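PDB 2VOS: folylpolyglutamate synthase protein FOLC from Mycobacterium tuberculosis, which probably uses ATP to add L-glutamate to dihydropteroate and to extend the gamma-linked polyglutamate tail of tetrahydrofolate, with magnesium as cofactor. Local coordinates for residues T76-M81 with A302-A307; D83-A88 with A328-V333. All coordinates share one frame; numbering follows the deposited sequence.

Interaction 1: residues T76-M81 with A302-A307; sequences TSVARM and AVLALA. With CO (cobalt (II) ion), chain E; ADP (adenosine-5'-diphosphate), chain B.
The methyl of A305 is the main bump of this contact: it enters the hollow between V78 and M81, one turn apart on helix 76-81. The M81 wall is tight, A305 CB lying 3.5 Å from M81 CB, closer than usual van der Waals contact, and on the V78 side CG1 stands 4.2 Å from the same methyl. The local helix axes approach to 8.8 Å and cross at -48°. A second bump runs the other way. With CG anti to the carbonyl carbon (chi1 -76°) and the chain extended beyond it, M81 reaches along the facing helix until SE rests 3.4 Å from the backbone N of A302, beside the A302 methyl. V78 CG2 meets L304 CD2 at 4.2 Å, the two side chains crossing at about a right angle.

At its N-terminal end, immediately before V78, the same helix grips the nucleotide. T76 N donates to ADP O1B (2.7 Å, 154° at the hydrogen), and S77 uses both N and OG on O2A. T76 OG1 binds cobalt at 2.2 Å; O1B, two waters, E174 and the S98 carbonyl also bind the metal. Together with G74 and K75, this is the P-loop and first helix turn of a Mur-ligase-type ATP site.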
ATOM      1  N   THR A  76      -0.695  -1.722   2.100  1.00 24.98           N
ATOM      2  CA  THR A  76      -0.275  -2.694   1.068  1.00 24.64           C
ATOM      3  C   THR A  76       0.842  -3.596   1.598  1.00 23.16           C
ATOM      4  O   THR A  76       0.820  -4.820   1.390  1.00 23.85           O
ATOM      5  CB  THR A  76       0.151  -1.988  -0.258  1.00 24.02           C
ATOM      6  OG1 THR A  76      -1.047  -1.515  -0.853  1.00 24.19           O
ATOM      7  CG2 THR A  76       0.760  -3.050  -1.231  1.00 22.81           C
ATOM      8  N   SER A  77       1.835  -2.995   2.238  1.00 24.61           N
ATOM      9  CA  SER A  77       2.931  -3.818   2.751  1.00 24.06           C
ATOM     10  C   SER A  77       2.415  -4.848   3.791  1.00 24.51           C
ATOM     11  O   SER A  77       2.829  -6.023   3.803  1.00 22.73           O
ATOM     12  CB  SER A  77       3.971  -2.926   3.423  1.00 24.76           C
ATOM     13  OG  SER A  77       4.740  -2.201   2.484  1.00 26.87           O
ATOM     14  N   VAL A  78       1.524  -4.405   4.693  1.00 23.81           N
ATOM     15  CA  VAL A  78       0.943  -5.324   5.695  1.00 22.74           C
ATOM     16  C   VAL A  78       0.127  -6.397   4.991  1.00 23.41           C
ATOM     17  O   VAL A  78       0.165  -7.583   5.388  1.00 25.74           O
ATOM     18  CB  VAL A  78       0.046  -4.573   6.766  1.00 24.91           C
ATOM     19  CG1 VAL A  78      -0.764  -5.636   7.645  1.00 22.41           C
ATOM     20  CG2 VAL A  78       0.971  -3.724   7.686  1.00 20.52           C
ATOM     21  N   ALA A  79      -0.633  -6.025   3.949  1.00 21.69           N
ATOM     22  CA  ALA A  79      -1.468  -7.004   3.227  1.00 21.28           C
ATOM     23  C   ALA A  79      -0.548  -8.089   2.675  1.00 21.41           C
ATOM     24  O   ALA A  79      -0.850  -9.265   2.753  1.00 21.39           O
ATOM     25  CB  ALA A  79      -2.219  -6.357   2.080  1.00 18.75           C
ATOM     26  N   ARG A  80       0.557  -7.677   2.055  1.00 21.71           N
ATOM     27  CA  ARG A  80       1.482  -8.673   1.467  1.00 22.15           C
ATOM     28  C   ARG A  80       2.204  -9.555   2.498  1.00 23.18           C
ATOM     29  O   ARG A  80       2.492 -10.717   2.184  1.00 23.38           O
ATOM     30  CB  ARG A  80       2.518  -8.015   0.587  1.00 22.13           C
ATOM     31  CG  ARG A  80       1.798  -7.276  -0.638  1.00 21.98           C
ATOM     32  CD  ARG A  80       2.868  -6.556  -1.492  1.00 23.86           C
ATOM     33  NE  ARG A  80       3.756  -7.488  -2.230  1.00 23.56           N
ATOM     34  CZ  ARG A  80       3.531  -7.946  -3.468  1.00 24.14           C
ATOM     35  NH1 ARG A  80       2.443  -7.604  -4.158  1.00 20.88           N
ATOM     36  NH2 ARG A  80       4.398  -8.775  -4.035  1.00 24.36           N
HETATM   37  N   MSE A  81       2.491  -9.009   3.685  1.00 21.95           N
HETATM   38  CA  MSE A  81       3.052  -9.757   4.805  1.00 23.59           C
HETATM   39  C   MSE A  81       2.050 -10.795   5.350  1.00 23.68           C
HETATM   40  O   MSE A  81       2.409 -11.947   5.527  1.00 25.11           O
HETATM   41  CB  MSE A  81       3.453  -8.820   5.935  1.00 23.09           C
HETATM   42  CG  MSE A  81       4.772  -8.100   5.574  1.00 24.95           C
HETATM   43 SE   MSE A  81       4.954  -6.621   6.829  1.00 28.32          SE
HETATM   44  CE  MSE A  81       6.635  -5.905   6.250  1.00 23.63           C
ATOM     45  N   ALA A 302       5.593  -5.519   9.985  1.00 38.17           N
ATOM     46  CA  ALA A 302       5.743  -6.960  10.278  1.00 38.03           C
ATOM     47  C   ALA A 302       5.053  -7.425  11.529  1.00 37.89           C
ATOM     48  O   ALA A 302       4.313  -8.409  11.525  1.00 39.17           O
ATOM     49  CB  ALA A 302       7.216  -7.344  10.327  1.00 38.55           C
ATOM     50  N   VAL A 303       5.259  -6.754  12.655  1.00 38.11           N
ATOM     51  CA  VAL A 303       4.659  -7.311  13.864  1.00 38.02           C
ATOM     52  C   VAL A 303       3.134  -7.114  13.806  1.00 38.08           C
ATOM     53  O   VAL A 303       2.375  -7.903  14.352  1.00 37.86           O
ATOM     54  CB  VAL A 303       5.209  -6.627  15.150  1.00 37.75           C
ATOM     55  CG1 VAL A 303       4.706  -5.183  15.257  1.00 35.45           C
ATOM     56  CG2 VAL A 303       4.841  -7.440  16.382  1.00 37.33           C
ATOM     57  N   LEU A 304       2.677  -6.072  13.117  1.00 38.06           N
ATOM     58  CA  LEU A 304       1.244  -5.898  12.962  1.00 38.62           C
ATOM     59  C   LEU A 304       0.633  -7.048  12.135  1.00 37.28           C
ATOM     60  O   LEU A 304      -0.448  -7.548  12.454  1.00 37.59           O
ATOM     61  CB  LEU A 304       0.978  -4.553  12.243  1.00 38.68           C
ATOM     62  CG  LEU A 304      -0.490  -4.180  12.106  1.00 41.70           C
ATOM     63  CD1 LEU A 304      -1.150  -4.101  13.513  1.00 40.72           C
ATOM     64  CD2 LEU A 304      -0.563  -2.736  11.421  1.00 43.46           C
ATOM     65  N   ALA A 305       1.311  -7.415  11.027  1.00 37.66           N
ATOM     66  CA  ALA A 305       0.891  -8.536  10.176  1.00 38.20           C
ATOM     67  C   ALA A 305       0.909  -9.856  10.973  1.00 39.38           C
ATOM     68  O   ALA A 305      -0.001 -10.725  10.850  1.00 39.84           O
ATOM     69  CB  ALA A 305       1.813  -8.644   8.972  1.00 39.20           C
ATOM     70  N   LEU A 306       1.959 -10.052  11.771  1.00 38.28           N
ATOM     71  CA  LEU A 306       2.045 -11.256  12.590  1.00 37.86           C
ATOM     72  C   LEU A 306       0.843 -11.342  13.562  1.00 38.85           C
ATOM     73  O   LEU A 306       0.128 -12.351  13.588  1.00 40.72           O
ATOM     74  CB  LEU A 306       3.371 -11.293  13.333  1.00 37.27           C
ATOM     75  CG  LEU A 306       3.510 -12.338  14.474  1.00 41.14           C
ATOM     76  CD1 LEU A 306       3.532 -13.710  13.786  1.00 36.28           C
ATOM     77  CD2 LEU A 306       4.821 -12.125  15.285  1.00 39.70           C
ATOM     78  N   ALA A 307       0.606 -10.303  14.346  1.00 38.88           N
ATOM     79  CA  ALA A 307      -0.510 -10.289  15.291  1.00 38.75           C
ATOM     80  C   ALA A 307      -1.840 -10.535  14.557  1.00 39.75           C
ATOM     81  O   ALA A 307      -2.679 -11.320  15.023  1.00 41.58           O
ATOM     82  CB  ALA A 307      -0.534  -8.946  16.059  1.00 37.20           C
TER
HETATM   83 CO    CO E1493      -1.928   0.479  -0.643  1.00 28.96          CO
HETATM   84  PB  ADP B1490      -0.491   2.037   1.789  1.00 32.04           P
HETATM   85  O1B ADP B1490      -0.985   0.784   1.114  1.00 29.25           O
HETATM   86  O2B ADP B1490      -0.493   3.233   0.879  1.00 33.59           O
HETATM   87  O3B ADP B1490      -1.043   2.321   3.152  1.00 30.87           O
HETATM   88  PA  ADP B1490       2.254   0.967   1.450  1.00 32.77           P
HETATM   89  O1A ADP B1490       1.974   0.922  -0.045  1.00 31.51           O
HETATM   90  O2A ADP B1490       2.846  -0.177   2.256  1.00 26.12           O
HETATM   91  O3A ADP B1490       1.052   1.765   2.225  1.00 31.81           O
HETATM   92  O5' ADP B1490       3.405   2.109   1.549  1.00 35.29           O
HETATM   93  C5' ADP B1490       3.389   3.356   0.838  1.00 33.51           C
HETATM   94  C4' ADP B1490       4.645   4.119   1.313  1.00 39.19           C
HETATM   95  O4' ADP B1490       4.496   4.438   2.724  1.00 34.70           O
HETATM   96  C3' ADP B1490       5.926   3.288   1.313  1.00 41.59           C
HETATM   97  O3' ADP B1490       6.704   3.551   0.163  1.00 47.10           O
HETATM   98  C2' ADP B1490       6.780   3.730   2.468  1.00 42.55           C
HETATM   99  O2' ADP B1490       7.405   4.999   2.070  1.00 48.77           O
HETATM  100  C1' ADP B1490       5.734   4.208   3.441  1.00 37.44           C
HETATM  101  N9  ADP B1490       5.338   3.259   4.521  1.00 34.80           N
HETATM  102  C8  ADP B1490       4.887   1.961   4.469  1.00 32.19           C
HETATM  103  N7  ADP B1490       4.588   1.525   5.728  1.00 31.85           N
HETATM  104  C5  ADP B1490       4.744   2.594   6.565  1.00 31.30           C
HETATM  105  C6  ADP B1490       4.569   2.861   7.997  1.00 33.48           C
HETATM  106  N6  ADP B1490       4.147   1.891   8.834  1.00 30.42           N
HETATM  107  N1  ADP B1490       4.903   4.085   8.422  1.00 30.70           N
HETATM  108  C2  ADP B1490       5.390   5.095   7.657  1.00 31.87           C
HETATM  109  N3  ADP B1490       5.555   4.948   6.316  1.00 32.58           N
HETATM  110  C4  ADP B1490       5.258   3.722   5.772  1.00 34.00           C
HETATM  111  O   HOH W   1      -2.979   2.366  -0.612  1.00 32.68           O
HETATM  112  O   HOH W   2      -0.294   1.348  -1.643  1.00 33.04           O

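Interaction 2: residues D83-A88 with A328-V333; sequences DALVTA and AGFAAV
L85 reaches across to F330 with its two methyl ends, while the backbones meet most closely at L85 and G329, whose CA atoms are 4.4 Å apart. From CB, the L85 side chain starts out along the flank of the partner segment; CG, anti to the carbonyl carbon (chi1 -70°), then carries the fork toward the ring. CD1 reaches the ring at CZ, 3.9 Å away. CD2 lies over one face, 3.8 Å from CE2 and 4.0 Å from the ring centroid, and its direction is 18° off the normal, a CH-pi contact displaced toward the rim.

Beside it, two alanines one turn apart straddle G329. The CB of A84 lies 3.3 Å from G329 O and also touches V333 CG2, whereas A88 CB packs 3.6 Å from G329 CA. G329, with no side chain, presents its CA directly to the A88 methyl and lies at the closest backbone approach.

The contact joins the C-terminal half of helix 75-88 to the end of helix 323-331. Helix 296-312 adjoins both, through V309 on L85 and through A302 and L306 on F330, while I289 and L291 of strand 284-291 also pack on the F330 ring.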
ATOM      1  N   ASP A  83      -0.405 -12.118   3.620  1.00 24.58           N
ATOM      2  CA  ASP A  83      -0.455 -13.133   2.577  1.00 24.33           C
ATOM      3  C   ASP A  83       0.744 -14.103   2.715  1.00 24.46           C
ATOM      4  O   ASP A  83       0.619 -15.365   2.719  1.00 25.00           O
ATOM      5  CB  ASP A  83      -0.430 -12.411   1.208  1.00 23.97           C
ATOM      6  CG  ASP A  83      -0.762 -13.338   0.045  1.00 28.45           C
ATOM      7  OD1 ASP A  83      -0.696 -14.582   0.252  1.00 28.51           O
ATOM      8  OD2 ASP A  83      -1.063 -12.830  -1.077  1.00 27.76           O
ATOM      9  N   ALA A  84       1.938 -13.544   2.813  1.00 24.25           N
ATOM     10  CA  ALA A  84       3.116 -14.391   2.951  1.00 23.74           C
ATOM     11  C   ALA A  84       3.022 -15.357   4.161  1.00 24.78           C
ATOM     12  O   ALA A  84       3.379 -16.545   4.044  1.00 24.42           O
ATOM     13  CB  ALA A  84       4.399 -13.515   3.079  1.00 24.14           C
ATOM     14  N   LEU A  85       2.626 -14.830   5.328  1.00 23.96           N
ATOM     15  CA  LEU A  85       2.500 -15.646   6.549  1.00 24.64           C
ATOM     16  C   LEU A  85       1.409 -16.735   6.385  1.00 25.60           C
ATOM     17  O   LEU A  85       1.632 -17.906   6.707  1.00 25.32           O
ATOM     18  CB  LEU A  85       2.162 -14.746   7.747  1.00 24.12           C
ATOM     19  CG  LEU A  85       3.279 -13.809   8.228  1.00 26.57           C
ATOM     20  CD1 LEU A  85       2.663 -12.793   9.223  1.00 26.66           C
ATOM     21  CD2 LEU A  85       4.418 -14.586   8.965  1.00 25.65           C
ATOM     22  N   VAL A  86       0.234 -16.384   5.855  1.00 24.16           N
ATOM     23  CA  VAL A  86      -0.830 -17.365   5.702  1.00 25.20           C
ATOM     24  C   VAL A  86      -0.412 -18.452   4.682  1.00 25.94           C
ATOM     25  O   VAL A  86      -0.694 -19.702   4.852  1.00 26.05           O
ATOM     26  CB  VAL A  86      -2.151 -16.678   5.293  1.00 24.99           C
ATOM     27  CG1 VAL A  86      -3.214 -17.723   4.861  1.00 25.33           C
ATOM     28  CG2 VAL A  86      -2.611 -15.759   6.414  1.00 26.58           C
ATOM     29  N   THR A  87       0.300 -18.035   3.651  1.00 23.84           N
ATOM     30  CA  THR A  87       0.805 -18.969   2.641  1.00 25.92           C
ATOM     31  C   THR A  87       1.888 -19.930   3.229  1.00 25.86           C
ATOM     32  O   THR A  87       1.942 -21.112   2.882  1.00 27.45           O
ATOM     33  CB  THR A  87       1.409 -18.148   1.422  1.00 25.14           C
ATOM     34  OG1 THR A  87       0.327 -17.407   0.774  1.00 27.22           O
ATOM     35  CG2 THR A  87       2.069 -19.093   0.419  1.00 26.35           C
ATOM     36  N   ALA A  88       2.771 -19.393   4.053  1.00 27.12           N
ATOM     37  CA  ALA A  88       3.803 -20.177   4.796  1.00 27.47           C
ATOM     38  C   ALA A  88       3.128 -21.193   5.754  1.00 29.59           C
ATOM     39  O   ALA A  88       3.735 -22.234   6.108  1.00 29.66           O
ATOM     40  CB  ALA A  88       4.705 -19.232   5.635  1.00 26.95           C
ATOM     41  N   ALA A 328       9.800 -18.381   7.739  1.00 38.72           N
ATOM     42  CA  ALA A 328       9.693 -18.614   6.260  1.00 38.75           C
ATOM     43  C   ALA A 328       8.754 -17.607   5.565  1.00 39.38           C
ATOM     44  O   ALA A 328       9.061 -17.153   4.447  1.00 38.73           O
ATOM     45  CB  ALA A 328       9.301 -20.085   5.949  1.00 39.27           C
ATOM     46  N   GLY A 329       7.623 -17.236   6.192  1.00 37.47           N
ATOM     47  CA  GLY A 329       6.709 -16.294   5.573  1.00 36.85           C
ATOM     48  C   GLY A 329       7.331 -14.918   5.456  1.00 38.33           C
ATOM     49  O   GLY A 329       7.297 -14.274   4.390  1.00 38.45           O
ATOM     50  N   PHE A 330       7.955 -14.469   6.537  1.00 36.88           N
ATOM     51  CA  PHE A 330       8.622 -13.151   6.483  1.00 37.53           C
ATOM     52  C   PHE A 330       9.776 -13.107   5.492  1.00 37.88           C
ATOM     53  O   PHE A 330       9.917 -12.123   4.765  1.00 37.84           O
ATOM     54  CB  PHE A 330       9.087 -12.728   7.879  1.00 35.51           C
ATOM     55  CG  PHE A 330       7.983 -12.126   8.684  1.00 37.48           C
ATOM     56  CD1 PHE A 330       7.255 -11.069   8.172  1.00 38.79           C
ATOM     57  CD2 PHE A 330       7.654 -12.642   9.959  1.00 36.43           C
ATOM     58  CE1 PHE A 330       6.187 -10.499   8.897  1.00 35.59           C
ATOM     59  CE2 PHE A 330       6.620 -12.048  10.728  1.00 37.93           C
ATOM     60  CZ  PHE A 330       5.924 -10.954  10.200  1.00 38.24           C
ATOM     61  N   ALA A 331      10.551 -14.198   5.410  1.00 38.12           N
ATOM     62  CA  ALA A 331      11.635 -14.250   4.488  1.00 38.36           C
ATOM     63  C   ALA A 331      11.151 -14.197   3.068  1.00 40.25           C
ATOM     64  O   ALA A 331      11.909 -13.788   2.175  1.00 38.96           O
ATOM     65  CB  ALA A 331      12.485 -15.499   4.697  1.00 39.23           C
ATOM     66  N   ALA A 332       9.919 -14.619   2.825  1.00 39.84           N
ATOM     67  CA  ALA A 332       9.442 -14.603   1.448  1.00 41.78           C
ATOM     68  C   ALA A 332       8.722 -13.284   1.077  1.00 42.13           C
ATOM     69  O   ALA A 332       8.288 -13.137  -0.061  1.00 43.04           O
ATOM     70  CB  ALA A 332       8.475 -15.763   1.231  1.00 41.93           C
ATOM     71  N   VAL A 333       8.604 -12.337   2.015  1.00 40.55           N
ATOM     72  CA  VAL A 333       7.838 -11.101   1.742  1.00 40.55           C
ATOM     73  C   VAL A 333       8.492 -10.302   0.638  1.00 39.86           C
ATOM     74  O   VAL A 333       9.712 -10.115   0.684  1.00 37.95           O
ATOM     75  CB  VAL A 333       7.865 -10.169   3.010  1.00 38.99           C
ATOM     76  CG1 VAL A 333       7.373  -8.748   2.678  1.00 43.60           C
ATOM     77  CG2 VAL A 333       7.010 -10.819   4.094  1.00 42.36           C
TER

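Helix 75-88 is common to both interactions, its first half serving 76-81 and its last turns 83-88, and the centres lie about 10 Å apart. Its partners, helices 296-312 and 323-331, follow each other more than 200 residues later, so the segments alternate along the chain. The two contacts also touch directly: A302 O is 3.3 Å from F330 CZ, L85 CD1 is 3.8 Å from L306 CA, and M81 CG is 3.8 Å from V333 CG2. Three helices, with V333 just after the last, thus form one packed cluster. It adjoins the nucleotide-gripping start of helix 75-88, which follows strand 66-70 of the eight-stranded sheet; the chain leaving 328-333 soon reaches R338 and, farther on, D351, which also bind ADP.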